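Local coordinates for putative ribose 5-phosphate isomerase (Leishmania infantum, PDB 6FXW), which probably catalyses the interconversion of ribose 5-phosphate and ribulose 5-phosphate in the pentose phosphate pathway, as a type B enzyme of the LacAB/RpiB family, at residues Tyr17-His20 and Gln21-Met24; Lys147-Val150 and Ile151-Gln155; Ser46-Tyr49 and Pro50-Ala53. All coordinates share one frame; numbering follows the deposited sequence.

How the contacts relate
Along the chain the order is contact 1, contact 3, contact 2. Contacts 1 and 3 lie where loops enter helices 20-29 and 49-61, which follow strands 6-12 and 33-38 of the five-stranded parallel sheet; their centres are 16 Å apart and their nearest atoms about 8 Å. Contact 2 lies in helix 139-155, the last modelled helix, across the chain's centre from contact 1, with centres 35 Å apart. Within one chain, contacts 2 and 3 do not touch, being 26 Å apart between centres. Between subunits they meet: Lys147 of one reaches Asp48 and Asp51 of the other. Contact 1 belongs to the individual subunit, whereas contacts 2 and 3 help build the assembly.

Contact 1: Tyr17-His20 and Gln21-Met24; sequences YATH and QEIM
Thr19 and His20 give their carbonyl oxygens to Ile23 and Met24 in i to i+4 bonds that carry the chain from a type I beta turn, Tyr17 to His20, into helix 20-29. Ile23 N lies 3.0 Å from Thr19 O and approaches almost head-on to the C=O bond; Met24 N is 2.9 Å from His20 O, its N-H pointing nearly straight at the oxygen (161°). Two waters meet the amides of Gln21 and Glu22. One takes the hydrogen of Gln21 N at 2.9 Å and passes a weak bond to Ala18 O. The other accepts from Glu22 N and donates to Ala18 O, its oxygen being 3.0 Å from that atom.

The side chain of His20 turns back against the turn. Its CG sits between the backbone N and the carbonyl carbon (chi1 75°), which lets ND1 donate to Tyr17 O at 2.9 Å. Tyr17 O lies close to the ring plane and is met on a lone pair (C=O...N angle 134°), fixing the ring's rotation; Gln21 N is over one ring face, and Tyr38 stacks on the imidazole. Met24 SD stands at the ring's edge, 5.3 Å from the His20 centroid, a sulfur-aromatic contact. Ile23 is the buried member: its CG1 rests 3.4 Å from Thr19 O, and its side chain continues to Leu10 and Ile127, so a branched apolar residue suits the inward side. Gln21 reaches out to Asp25 through NE2.

Tyr17 O thus receives an imidazole N-H as well as a weak bond from His20 N, while Ala18 O and the amides of Gln21 and Glu22 gain water partners. Side chain and solvent supplement the backbone just where i to i+4 pairing begins.

Contact 2: Lys147-Val150 and Ile151-Gln155; sequences KITV and IEEEQ
Ile151 packs closely on the preceding turn of helix 139-155, its CG1 3.4 Å from Lys147 O, the same oxygen that accepts the hydrogen of Ile151 N at 3.0 Å. CG1 lies beside the backbone N (chi1 -69°), which lays the chain back along the helix and brings CD1 near this carbonyl too. Four consecutive i to i+4 bonds hold the backbone here, from Ile151, Glu152, Glu153 and Glu154 to Lys147, Ile148, Thr149 and Val150; the last, Glu154 N to Val150 O, measures 2.9 Å. The apolar residues of this side face another copy of the protein: Ile151 packs on Phe85 and Ile148 on Tyr49 of the second subunit, where branched hydrophobic chains fit well. Lys147 stretches out fully to Asp48 and Asp51 of that subunit.

Round the helix, the grip is polar. Thr149 OG1 and Glu152 OE1 share a water, 2.9 Å from the hydroxyl and 3.2 Å from the carboxylate oxygen, to which it donates. Glu152 OE2 is held by Lys84 of the second subunit and by Gly87 N of its own chain, so one carboxylate joins water, backbone and neighbour.

The looser side is that of Val150, Glu153 and Glu154, all exposed. Glu153 CG, anti to the carbonyl carbon (chi1 -73°), sends the extended chain back toward Thr149, and OE1 comes to 3.5 Å from Thr149 CG2, methyl against carboxylate with no bond. Glu154 sets only CB near Val150 O before its chain leads outward, as suits a charged residue at an exposed position.

This is an amphipathic alpha-helix, the last modelled in the chain: Ile148 and Ile151 turn to the partner subunit, Glu152 pairs with it, and Glu153 and Glu154 stay exposed.

Contact 3: Ser46-Tyr49 and Pro50-Ala53; sequences SVDY and PDYA
Tyr49 turns its ring over the proline that follows it, an intimate contact between neighbours in sequence. CB stands beside Pro50 N. With CG placed between the backbone N and the carbonyl carbon (chi1 61°), the ring swings across the pyrrolidine: CG is 3.3 Å and CD1 3.2 Å from Pro50 CD, CD2 is farther off, and CE1 continues to Pro50 CG at 3.6 Å. Pro50 CD lies above one face, offset toward the rim, 3.5 Å from the ring centroid and 24° off its normal, a CH-pi contact; CZ is more distant, and OH at the tip bonds to Asn106 of the second subunit. An aromatic residue with a polar end can thus pack on proline and still cross the interface.

Pro50 suits the first helical turn, where no amide hydrogen is required of it. Asp51 N bonds to Asp48 O at 3.0 Å, Ala53 N to Tyr49 O at 2.9 Å. A water accepting from Asp48 N donates to Asp51 OD2, 2.7 Å away. The like charges of Asp48 and Asp51 are probably eased by cations of the second subunit, where Arg144 bridges Asp48 OD1 beside Lys147. Val47 CG2 touches Tyr52 CE2 at 3.6 Å, the side chains crossing nearly at right angles.

The junction is the strand-to-helix connection of a beta-alpha unit in a Rossmann-type alpha/beta fold, as in this family, and forms part of the interface with the second subunit.

Contact 1: Tyr17-His20 and Gln21-Met24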
loop_
_atom_site.group_PDB
_atom_site.type_symbol
_atom_site.label_atom_id
_atom_site.label_comp_id
_atom_site.label_asym_id
_atom_site.label_seq_id
_atom_site.Cartn_x
_atom_site.Cartn_y
_atom_site.Cartn_z
ATOM N N TYR A 17 -11.769 -17.520 4.940
ATOM C CA TYR A 17 -13.012 -18.229 5.365
ATOM C C TYR A 17 -13.766 -17.407 6.381
ATOM O O TYR A 17 -14.975 -17.245 6.248
ATOM C CB TYR A 17 -12.705 -19.627 5.849
ATOM C CG TYR A 17 -13.925 -20.372 6.250
ATOM C CD1 TYR A 17 -14.802 -20.802 5.295
ATOM C CD2 TYR A 17 -14.116 -20.713 7.549
ATOM C CE1 TYR A 17 -15.946 -21.517 5.632
ATOM C CE2 TYR A 17 -15.271 -21.389 7.944
ATOM C CZ TYR A 17 -16.151 -21.802 6.957
ATOM O OH TYR A 17 -17.304 -22.560 7.250
ATOM N N ALA A 18 -13.079 -16.817 7.338
ATOM C CA ALA A 18 -13.724 -15.986 8.320
ATOM C C ALA A 18 -14.462 -14.795 7.754
ATOM O O ALA A 18 -15.495 -14.413 8.296
ATOM C CB ALA A 18 -12.717 -15.567 9.362
ATOM N N THR A 19 -13.988 -14.227 6.653
ATOM C CA THR A 19 -14.499 -12.980 6.083
ATOM C C THR A 19 -15.250 -13.177 4.803
ATOM O O THR A 19 -15.696 -12.228 4.206
ATOM C CB THR A 19 -13.366 -11.962 5.798
ATOM O OG1 THR A 19 -12.344 -12.630 5.098
ATOM C CG2 THR A 19 -12.800 -11.366 7.126
ATOM N N HIS A 20 -15.456 -14.432 4.330
ATOM C CA HIS A 20 -15.943 -14.572 2.974
ATOM C C HIS A 20 -17.366 -13.996 2.845
ATOM O O HIS A 20 -17.763 -13.468 1.788
ATOM C CB HIS A 20 -15.886 -16.043 2.413
ATOM C CG HIS A 20 -16.962 -16.975 2.952
ATOM N ND1 HIS A 20 -16.801 -17.691 4.100
ATOM C CD2 HIS A 20 -18.105 -17.418 2.394
ATOM C CE1 HIS A 20 -17.838 -18.497 4.274
ATOM N NE2 HIS A 20 -18.653 -18.351 3.242
ATOM N N GLN A 21 -18.209 -14.192 3.873
ATOM C CA GLN A 21 -19.558 -13.650 3.724
ATOM C C GLN A 21 -19.587 -12.111 3.707
ATOM O O GLN A 21 -20.297 -11.549 2.956
ATOM C CB GLN A 21 -20.434 -14.155 4.889
ATOM C CG GLN A 21 -21.901 -13.676 4.730
ATOM C CD GLN A 21 -22.580 -14.184 3.460
ATOM O OE1 GLN A 21 -22.585 -15.396 3.217
ATOM N NE2 GLN A 21 -23.100 -13.291 2.626
ATOM N N GLU A 22 -18.688 -11.522 4.489
ATOM C CA GLU A 22 -18.482 -10.030 4.440
ATOM C C GLU A 22 -18.061 -9.559 3.055
ATOM O O GLU A 22 -18.544 -8.581 2.530
ATOM C CB GLU A 22 -17.530 -9.640 5.548
ATOM C CG GLU A 22 -17.178 -8.156 5.608
ATOM C CD GLU A 22 -16.286 -7.739 6.786
ATOM O OE1 GLU A 22 -15.725 -8.561 7.555
ATOM O OE2 GLU A 22 -16.123 -6.493 6.879
ATOM N N ILE A 23 -17.182 -10.322 2.430
ATOM C CA ILE A 23 -16.768 -9.989 1.049
ATOM C C ILE A 23 -17.930 -10.142 0.060
ATOM O O ILE A 23 -18.150 -9.314 -0.810
ATOM C CB ILE A 23 -15.512 -10.831 0.648
ATOM C CG1 ILE A 23 -14.375 -10.485 1.606
ATOM C CG2 ILE A 23 -15.214 -10.623 -0.802
ATOM C CD1 ILE A 23 -13.140 -11.386 1.510
ATOM N N MET A 24 -18.698 -11.227 0.189
ATOM C CA MET A 24 -19.856 -11.444 -0.703
ATOM C C MET A 24 -20.831 -10.312 -0.527
ATOM O O MET A 24 -21.339 -9.798 -1.495
ATOM C CB MET A 24 -20.596 -12.729 -0.379
ATOM C CG MET A 24 -19.882 -13.919 -0.898
ATOM S SD MET A 24 -20.670 -15.405 -0.278
ATOM C CE MET A 24 -22.276 -15.446 -1.068
HETATM O O HOH W 1 -17.787 -15.511 6.462
HETATM O O HOH W 2 -17.776 -12.816 7.098
#

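Contact 2: Lys147-Val150 and Ile151-Gln155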
loop_
_atom_site.group_PDB
_atom_site.type_symbol
_atom_site.label_atom_id
_atom_site.label_comp_id
_atom_site.label_asym_id
_atom_site.label_seq_id
_atom_site.Cartn_x
_atom_site.Cartn_y
_atom_site.Cartn_z
ATOM N N LYS A 147 -1.014 -9.439 -27.394
ATOM C CA LYS A 147 0.323 -10.086 -27.267
ATOM C C LYS A 147 0.356 -11.123 -26.177
ATOM O O LYS A 147 1.033 -12.115 -26.283
ATOM C CB LYS A 147 1.462 -9.086 -27.193
ATOM C CG LYS A 147 1.683 -8.315 -28.482
ATOM C CD LYS A 147 2.808 -7.290 -28.340
ATOM C CE LYS A 147 3.100 -6.722 -29.732
ATOM N NZ LYS A 147 4.308 -5.827 -29.696
ATOM N N ILE A 148 -0.338 -10.877 -25.053
ATOM C CA ILE A 148 -0.455 -11.899 -24.017
ATOM C C ILE A 148 -1.133 -13.154 -24.604
ATOM O O ILE A 148 -0.690 -14.285 -24.316
ATOM C CB ILE A 148 -1.236 -11.381 -22.814
ATOM C CG1 ILE A 148 -0.544 -10.191 -22.159
ATOM C CG2 ILE A 148 -1.479 -12.465 -21.769
ATOM C CD1 ILE A 148 -1.307 -9.519 -21.070
ATOM N N THR A 149 -2.184 -12.951 -25.411
ATOM C CA THR A 149 -2.831 -14.081 -26.041
ATOM C C THR A 149 -1.912 -14.883 -26.955
ATOM O O THR A 149 -1.865 -16.127 -26.938
ATOM C CB THR A 149 -4.094 -13.629 -26.805
ATOM O OG1 THR A 149 -4.981 -13.000 -25.862
ATOM C CG2 THR A 149 -4.794 -14.780 -27.468
ATOM N N VAL A 150 -1.093 -14.140 -27.673
ATOM C CA VAL A 150 -0.103 -14.825 -28.563
ATOM C C VAL A 150 0.896 -15.657 -27.767
ATOM O O VAL A 150 1.212 -16.806 -28.111
ATOM C CB VAL A 150 0.651 -13.814 -29.412
ATOM C CG1 VAL A 150 1.788 -14.492 -30.206
ATOM C CG2 VAL A 150 -0.279 -13.180 -30.416
ATOM N N ILE A 151 1.374 -15.115 -26.650
ATOM C CA ILE A 151 2.278 -15.876 -25.756
ATOM C C ILE A 151 1.618 -17.147 -25.259
ATOM O O ILE A 151 2.184 -18.218 -25.289
ATOM C CB ILE A 151 2.758 -15.002 -24.565
ATOM C CG1 ILE A 151 3.709 -13.910 -25.062
ATOM C CG2 ILE A 151 3.457 -15.863 -23.538
ATOM C CD1 ILE A 151 3.995 -12.793 -24.122
ATOM N N GLU A 152 0.396 -17.006 -24.800
ATOM C CA GLU A 152 -0.327 -18.150 -24.257
ATOM C C GLU A 152 -0.467 -19.207 -25.316
ATOM O O GLU A 152 -0.215 -20.398 -25.030
ATOM C CB GLU A 152 -1.701 -17.623 -23.820
ATOM C CG GLU A 152 -2.713 -18.525 -23.242
ATOM C CD GLU A 152 -3.953 -17.677 -22.976
ATOM O OE1 GLU A 152 -4.730 -17.328 -23.916
ATOM O OE2 GLU A 152 -4.094 -17.279 -21.809
ATOM N N GLU A 153 -0.815 -18.825 -26.520
ATOM C CA GLU A 153 -1.016 -19.773 -27.635
ATOM C C GLU A 153 0.276 -20.449 -27.994
ATOM O O GLU A 153 0.296 -21.667 -28.253
ATOM C CB GLU A 153 -1.585 -19.098 -28.877
ATOM C CG GLU A 153 -3.064 -18.729 -28.705
ATOM C CD GLU A 153 -3.544 -17.802 -29.837
ATOM O OE1 GLU A 153 -4.736 -17.422 -29.835
ATOM O OE2 GLU A 153 -2.696 -17.440 -30.709
ATOM N N GLU A 154 1.364 -19.706 -28.022
ATOM C CA GLU A 154 2.648 -20.280 -28.331
ATOM C C GLU A 154 3.127 -21.291 -27.275
ATOM O O GLU A 154 3.799 -22.284 -27.564
ATOM C CB GLU A 154 3.617 -19.131 -28.538
ATOM C CG GLU A 154 5.028 -19.535 -28.783
ATOM C CD GLU A 154 5.829 -18.363 -29.252
ATOM O OE1 GLU A 154 5.516 -17.236 -28.825
ATOM O OE2 GLU A 154 6.679 -18.574 -30.118
ATOM N N GLN A 155 2.845 -20.993 -26.013
ATOM C CA GLN A 155 3.234 -21.851 -24.917
ATOM C C GLN A 155 2.478 -23.193 -25.107
ATOM O O GLN A 155 3.096 -24.242 -24.989
ATOM C CB GLN A 155 3.006 -21.089 -23.583
ATOM C CG GLN A 155 4.051 -19.995 -23.473
ATOM C CD GLN A 155 5.414 -20.526 -23.231
ATOM O OE1 GLN A 155 5.625 -21.357 -22.342
ATOM N NE2 GLN A 155 6.371 -20.065 -24.039
HETATM O O HOH W 3 -6.695 -14.895 -24.391
#

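Contact 3: Ser46-Tyr49 and Pro50-Ala53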
loop_
_atom_site.group_PDB
_atom_site.type_symbol
_atom_site.label_atom_id
_atom_site.label_comp_id
_atom_site.label_asym_id
_atom_site.label_seq_id
_atom_site.Cartn_x
_atom_site.Cartn_y
_atom_site.Cartn_z
ATOM N N SER A 46 -8.308 -26.472 6.269
ATOM C CA SER A 46 -7.208 -25.951 5.440
ATOM C C SER A 46 -7.402 -26.490 4.040
ATOM O O SER A 46 -7.605 -27.670 3.848
ATOM C CB SER A 46 -5.906 -26.493 6.013
ATOM O OG SER A 46 -4.870 -25.854 5.369
ATOM N N VAL A 47 -7.196 -25.614 3.010
ATOM C CA VAL A 47 -7.324 -26.019 1.685
ATOM C C VAL A 47 -6.219 -25.381 0.813
ATOM O O VAL A 47 -5.461 -24.565 1.351
ATOM C CB VAL A 47 -8.722 -25.728 1.149
ATOM C CG1 VAL A 47 -9.846 -26.391 1.955
ATOM C CG2 VAL A 47 -9.008 -24.225 1.181
ATOM N N ASP A 48 -6.181 -25.771 -0.442
ATOM C CA ASP A 48 -5.126 -25.316 -1.353
ATOM C C ASP A 48 -5.656 -24.361 -2.390
ATOM O O ASP A 48 -6.448 -24.692 -3.218
ATOM C CB ASP A 48 -4.503 -26.539 -1.989
ATOM C CG ASP A 48 -3.777 -27.415 -0.977
ATOM O OD1 ASP A 48 -3.289 -26.965 0.054
ATOM O OD2 ASP A 48 -3.760 -28.653 -1.287
ATOM N N TYR A 49 -5.166 -23.096 -2.373
ATOM C CA TYR A 49 -5.739 -22.087 -3.191
ATOM C C TYR A 49 -5.812 -22.447 -4.695
ATOM O O TYR A 49 -6.744 -22.007 -5.387
ATOM C CB TYR A 49 -4.968 -20.726 -2.980
ATOM C CG TYR A 49 -3.518 -20.770 -3.351
ATOM C CD1 TYR A 49 -3.017 -20.574 -4.644
ATOM C CD2 TYR A 49 -2.568 -20.939 -2.335
ATOM C CE1 TYR A 49 -1.703 -20.633 -4.933
ATOM C CE2 TYR A 49 -1.207 -20.998 -2.634
ATOM C CZ TYR A 49 -0.755 -20.889 -3.943
ATOM O OH TYR A 49 0.616 -20.986 -4.244
ATOM N N PRO A 50 -4.821 -23.178 -5.315
ATOM C CA PRO A 50 -5.011 -23.456 -6.731
ATOM C C PRO A 50 -6.272 -24.178 -7.093
ATOM O O PRO A 50 -6.810 -23.961 -8.194
ATOM C CB PRO A 50 -3.774 -24.292 -7.073
ATOM C CG PRO A 50 -2.740 -23.894 -6.009
ATOM C CD PRO A 50 -3.562 -23.740 -4.797
ATOM N N ASP A 51 -6.753 -24.997 -6.178
ATOM C CA ASP A 51 -7.980 -25.706 -6.486
ATOM C C ASP A 51 -9.200 -24.766 -6.655
ATOM O O ASP A 51 -10.085 -25.033 -7.502
ATOM C CB ASP A 51 -8.288 -26.756 -5.441
ATOM C CG ASP A 51 -7.203 -27.884 -5.330
ATOM O OD1 ASP A 51 -6.679 -28.273 -6.403
ATOM O OD2 ASP A 51 -6.865 -28.307 -4.196
ATOM N N TYR A 52 -9.266 -23.714 -5.843
ATOM C CA TYR A 52 -10.332 -22.754 -5.916
ATOM C C TYR A 52 -10.136 -21.721 -7.013
ATOM O O TYR A 52 -11.115 -21.316 -7.650
ATOM C CB TYR A 52 -10.494 -22.131 -4.507
ATOM C CG TYR A 52 -10.956 -23.207 -3.497
ATOM C CD1 TYR A 52 -12.266 -23.529 -3.370
ATOM C CD2 TYR A 52 -10.043 -23.953 -2.815
ATOM C CE1 TYR A 52 -12.650 -24.558 -2.539
ATOM C CE2 TYR A 52 -10.430 -25.000 -2.006
ATOM C CZ TYR A 52 -11.724 -25.287 -1.900
ATOM O OH TYR A 52 -12.147 -26.330 -1.102
ATOM N N ALA A 53 -8.864 -21.373 -7.305
ATOM C CA ALA A 53 -8.601 -20.627 -8.500
ATOM C C ALA A 53 -9.181 -21.304 -9.723
ATOM O O ALA A 53 -9.850 -20.715 -10.562
ATOM C CB ALA A 53 -7.127 -20.444 -8.695
HETATM O O HOH W 4 -7.841 -27.658 -1.813
#